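Local coordinates for putative iron-regulated protein A (Parabacteroides distasonis ATCC 8503, PDB 4ECG) that binds calcium ions and is an imelysin-like protein of uncertain function, classed as a putative M75-family metalloendopeptidase, at residues 90-102 against 231-243. Sequence-based numbering, arbitrary orientation.
With CA (calcium ion), chain F.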
loop_
_atom_site.group_PDB
_atom_site.type_symbol
_atom_site.label_atom_id
_atom_site.label_comp_id
_atom_site.label_asym_id
_atom_site.label_seq_id
_atom_site.Cartn_x
_atom_site.Cartn_y
_atom_site.Cartn_z
ATOM N N GLN A 90 -2.826 3.490 -1.717
ATOM C CA GLN A 90 -2.309 4.618 -2.479
ATOM C C GLN A 90 -1.075 5.242 -1.839
ATOM O O GLN A 90 -0.532 6.224 -2.363
ATOM C CB GLN A 90 -3.406 5.666 -2.747
ATOM C CG GLN A 90 -4.460 5.123 -3.712
ATOM C CD GLN A 90 -5.432 6.152 -4.246
ATOM O OE1 GLN A 90 -5.473 7.272 -3.804
ATOM N NE2 GLN A 90 -6.237 5.740 -5.192
ATOM N N SER A 91 -0.571 4.638 -0.755
ATOM C CA SER A 91 0.588 5.195 -0.063
ATOM C C SER A 91 1.778 4.279 -0.085
ATOM O O SER A 91 2.811 4.601 0.505
ATOM C CB SER A 91 0.231 5.539 1.382
ATOM O OG SER A 91 0.307 4.405 2.204
ATOM N N GLU A 92 1.667 3.161 -0.790
ATOM C CA GLU A 92 2.733 2.171 -0.789
ATOM C C GLU A 92 3.928 2.548 -1.654
ATOM O O GLU A 92 4.962 1.847 -1.588
ATOM C CB GLU A 92 2.220 0.762 -1.099
ATOM C CG GLU A 92 1.423 0.168 0.078
ATOM C CD GLU A 92 1.269 -1.360 0.073
ATOM O OE1 GLU A 92 2.177 -2.077 -0.412
ATOM O OE2 GLU A 92 0.229 -1.835 0.612
ATOM N N ALA A 93 3.828 3.642 -2.422
ATOM C CA ALA A 93 5.009 4.140 -3.169
ATOM C C ALA A 93 5.929 4.927 -2.239
ATOM O O ALA A 93 7.045 5.270 -2.630
ATOM C CB ALA A 93 4.611 4.998 -4.375
ATOM N N PHE A 94 5.455 5.197 -1.013
ATOM C CA PHE A 94 6.250 5.875 -0.020
ATOM C C PHE A 94 6.144 5.271 1.403
ATOM O O PHE A 94 5.690 5.904 2.366
ATOM C CB PHE A 94 5.954 7.379 -0.030
ATOM C CG PHE A 94 4.506 7.741 -0.108
ATOM C CD1 PHE A 94 3.873 7.838 -1.319
ATOM C CD2 PHE A 94 3.792 8.042 1.029
ATOM C CE1 PHE A 94 2.533 8.249 -1.397
ATOM C CE2 PHE A 94 2.486 8.423 0.960
ATOM C CZ PHE A 94 1.845 8.537 -0.256
ATOM N N LEU A 95 6.612 4.034 1.514
ATOM C CA LEU A 95 6.651 3.326 2.788
ATOM C C LEU A 95 7.908 3.708 3.551
ATOM O O LEU A 95 8.075 3.312 4.720
ATOM C CB LEU A 95 6.638 1.816 2.574
ATOM C CG LEU A 95 5.273 1.252 2.230
ATOM C CD1 LEU A 95 5.506 -0.143 1.665
ATOM C CD2 LEU A 95 4.376 1.283 3.483
ATOM N N PHE A 96 8.795 4.462 2.911
ATOM C CA PHE A 96 9.946 5.013 3.643
ATOM C C PHE A 96 9.476 5.969 4.700
ATOM O O PHE A 96 8.357 6.433 4.645
ATOM C CB PHE A 96 10.972 5.680 2.740
ATOM C CG PHE A 96 10.412 6.663 1.789
ATOM C CD1 PHE A 96 10.202 7.963 2.163
ATOM C CD2 PHE A 96 10.118 6.292 0.473
ATOM C CE1 PHE A 96 9.737 8.908 1.245
ATOM C CE2 PHE A 96 9.617 7.212 -0.444
ATOM C CZ PHE A 96 9.439 8.531 -0.063
ATOM N N GLY A 97 10.343 6.272 5.658
ATOM C CA GLY A 97 9.973 7.209 6.698
ATOM C C GLY A 97 9.188 6.509 7.782
ATOM O O GLY A 97 9.580 5.462 8.236
ATOM N N VAL A 98 8.089 7.086 8.227
ATOM C CA VAL A 98 7.498 6.625 9.474
ATOM C C VAL A 98 6.958 5.184 9.325
ATOM O O VAL A 98 7.123 4.362 10.215
ATOM C CB VAL A 98 6.423 7.627 9.985
ATOM C CG1 VAL A 98 5.840 7.192 11.332
ATOM C CG2 VAL A 98 6.988 9.019 10.136
ATOM N N ALA A 99 6.328 4.882 8.194
ATOM C CA ALA A 99 5.769 3.549 7.971
ATOM C C ALA A 99 6.847 2.450 8.205
ATOM O O ALA A 99 6.615 1.455 8.898
ATOM C CB ALA A 99 5.131 3.441 6.586
ATOM N N ASP A 100 8.028 2.675 7.644
ATOM C CA ASP A 100 9.185 1.806 7.818
ATOM C C ASP A 100 9.741 1.882 9.239
ATOM O O ASP A 100 9.884 0.880 9.899
ATOM C CB ASP A 100 10.287 2.195 6.816
ATOM C CG ASP A 100 11.505 1.291 6.890
ATOM O OD1 ASP A 100 11.361 0.116 6.533
ATOM O OD2 ASP A 100 12.603 1.756 7.257
ATOM N N LEU A 101 10.021 3.083 9.714
ATOM C CA LEU A 101 10.797 3.257 10.926
ATOM C C LEU A 101 10.090 2.791 12.213
ATOM O O LEU A 101 10.747 2.274 13.157
ATOM C CB LEU A 101 11.265 4.738 11.028
ATOM C CG LEU A 101 12.430 5.127 10.067
ATOM C CD1 LEU A 101 12.709 6.613 10.223
ATOM C CD2 LEU A 101 13.726 4.275 10.255
ATOM N N ALA A 102 8.767 2.975 12.261
ATOM C CA ALA A 102 7.988 2.661 13.484
ATOM C C ALA A 102 7.247 1.384 13.242
ATOM O O ALA A 102 6.349 1.051 13.955
ATOM C CB ALA A 102 7.039 3.786 13.850
ATOM N N LEU A 231 15.229 8.692 -2.605
ATOM C CA LEU A 231 14.335 8.032 -1.642
ATOM C C LEU A 231 12.951 7.805 -2.242
ATOM O O LEU A 231 12.354 6.722 -2.079
ATOM C CB LEU A 231 14.230 8.872 -0.362
ATOM C CG LEU A 231 13.760 8.230 0.927
ATOM C CD1 LEU A 231 14.628 7.026 1.270
ATOM C CD2 LEU A 231 13.778 9.274 2.011
HETATM N N MSE A 232 12.439 8.812 -2.950
HETATM C CA MSE A 232 11.089 8.724 -3.534
HETATM C C MSE A 232 11.061 7.573 -4.516
HETATM O O MSE A 232 10.070 6.875 -4.588
HETATM C CB MSE A 232 10.679 10.004 -4.293
HETATM C CG MSE A 232 10.438 11.286 -3.435
HETATM SE SE MSE A 232 10.264 12.891 -4.488
HETATM C CE MSE A 232 8.647 12.447 -5.431
ATOM N N LEU A 233 12.154 7.399 -5.279
ATOM C CA LEU A 233 12.194 6.448 -6.414
ATOM C C LEU A 233 12.636 5.046 -6.006
ATOM O O LEU A 233 12.524 4.117 -6.790
ATOM C CB LEU A 233 13.128 6.958 -7.509
ATOM C CG LEU A 233 12.519 8.083 -8.354
ATOM C CD1 LEU A 233 13.602 8.993 -8.914
ATOM C CD2 LEU A 233 11.664 7.506 -9.473
ATOM N N ASN A 234 13.086 4.887 -4.765
ATOM C CA ASN A 234 13.879 3.722 -4.374
ATOM C C ASN A 234 13.140 2.396 -4.398
ATOM O O ASN A 234 11.916 2.354 -4.243
ATOM C CB ASN A 234 14.563 3.925 -2.984
ATOM C CG ASN A 234 13.715 3.451 -1.816
ATOM O OD1 ASN A 234 13.757 2.263 -1.420
ATOM N ND2 ASN A 234 12.964 4.386 -1.223
ATOM N N GLY A 235 13.943 1.322 -4.476
ATOM C CA GLY A 235 13.487 -0.039 -4.703
ATOM C C GLY A 235 13.218 -0.867 -3.469
ATOM O O GLY A 235 12.714 -2.015 -3.587
ATOM N N ASN A 236 13.606 -0.359 -2.293
ATOM C CA ASN A 236 13.287 -1.052 -1.020
ATOM C C ASN A 236 11.866 -0.725 -0.586
ATOM O O ASN A 236 11.048 -1.633 -0.365
ATOM C CB ASN A 236 14.228 -0.626 0.110
ATOM C CG ASN A 236 15.641 -1.125 -0.087
ATOM O OD1 ASN A 236 15.968 -1.641 -1.168
ATOM N ND2 ASN A 236 16.498 -0.991 0.970
ATOM N N ASN A 237 11.583 0.585 -0.515
ATOM C CA ASN A 237 10.305 1.072 0.005
ATOM C C ASN A 237 9.756 2.353 -0.680
ATOM O O ASN A 237 8.824 3.018 -0.170
ATOM C CB ASN A 237 10.494 1.290 1.493
ATOM C CG ASN A 237 11.613 2.257 1.798
ATOM O OD1 ASN A 237 11.920 3.142 0.997
ATOM N ND2 ASN A 237 12.241 2.076 2.940
ATOM N N GLY A 238 10.281 2.658 -1.871
ATOM C CA GLY A 238 9.762 3.742 -2.691
ATOM C C GLY A 238 9.048 3.298 -3.957
ATOM O O GLY A 238 8.501 2.203 -4.022
HETATM N N MSE A 239 9.065 4.149 -4.979
HETATM C CA MSE A 239 8.263 3.881 -6.175
HETATM C C MSE A 239 8.630 2.539 -6.846
HETATM O O MSE A 239 7.742 1.736 -7.103
HETATM C CB MSE A 239 8.327 5.055 -7.154
HETATM C CG MSE A 239 7.623 6.312 -6.593
HETATM SE SE MSE A 239 8.375 7.957 -7.303
HETATM C CE MSE A 239 7.266 7.991 -8.872
ATOM N N ALA A 240 9.923 2.269 -7.045
ATOM C CA ALA A 240 10.331 1.019 -7.698
ATOM C C ALA A 240 10.080 -0.187 -6.808
ATOM O O ALA A 240 9.877 -1.284 -7.284
ATOM C CB ALA A 240 11.777 1.077 -8.168
ATOM N N GLY A 241 10.034 0.014 -5.506
ATOM C CA GLY A 241 9.745 -1.102 -4.592
ATOM C C GLY A 241 8.366 -1.638 -4.849
ATOM O O GLY A 241 8.170 -2.877 -4.956
ATOM N N ILE A 242 7.399 -0.714 -4.926
ATOM C CA ILE A 242 5.987 -1.124 -5.057
ATOM C C ILE A 242 5.645 -1.662 -6.460
ATOM O O ILE A 242 4.948 -2.703 -6.549
ATOM C CB ILE A 242 4.999 -0.050 -4.587
ATOM C CG1 ILE A 242 3.595 -0.666 -4.446
ATOM C CG2 ILE A 242 4.959 1.134 -5.536
ATOM C CD1 ILE A 242 3.466 -1.813 -3.446
ATOM N N SER A 243 6.183 -1.046 -7.539
ATOM C CA SER A 243 6.034 -1.657 -8.873
ATOM C C SER A 243 6.536 -3.089 -8.894
ATOM O O SER A 243 5.892 -3.999 -9.433
ATOM C CB SER A 243 6.725 -0.844 -9.964
ATOM O OG SER A 243 8.114 -0.742 -9.778
HETATM CA CA CA F . -0.469 -4.340 1.500
HETATM O O HOH W 1 7.396 0.841 -1.871
#
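F96 and N237 meet with both first torsions in the setting that places CG between the backbone N and the carbonyl carbon (chi1 50° and 58°), which turns the ring against the end of helix 225-233 and lays the amide across the base of the phenyl group, OD1 lying 3.2 Å from F96 CB. L231 covers one ring face through a CH-pi contact, its CG 3.9 Å from the centroid of F96. N234 shows how one asparagine can organise a helix-loop-helix link. Its ND2 donates to L231 O (2.6 Å), in the carbonyl plane on a lone pair, and to N237 OD1, while its OD1 accepts from N236 N and N237 N on the same face, an Asx turn and Asx motif. A leucine here has neither the donor nor the acceptor, and the N237 amide would probably be set free to turn away from F96. The ordered turn presents N237 O to L95 N (3.0 Å). One water donates to E92 O (2.6 Å) and G238 O, and I242 CD1 packs against E92, whose OE2 binds calcium together with D109. Helices 225-233 and 239-259 are thus tied through their connecting loop to the 90-102 segment by a backbone hydrogen bond, a bridging water and the packing of the F96 ring, and apolar packing borders the carboxylate that holds the metal.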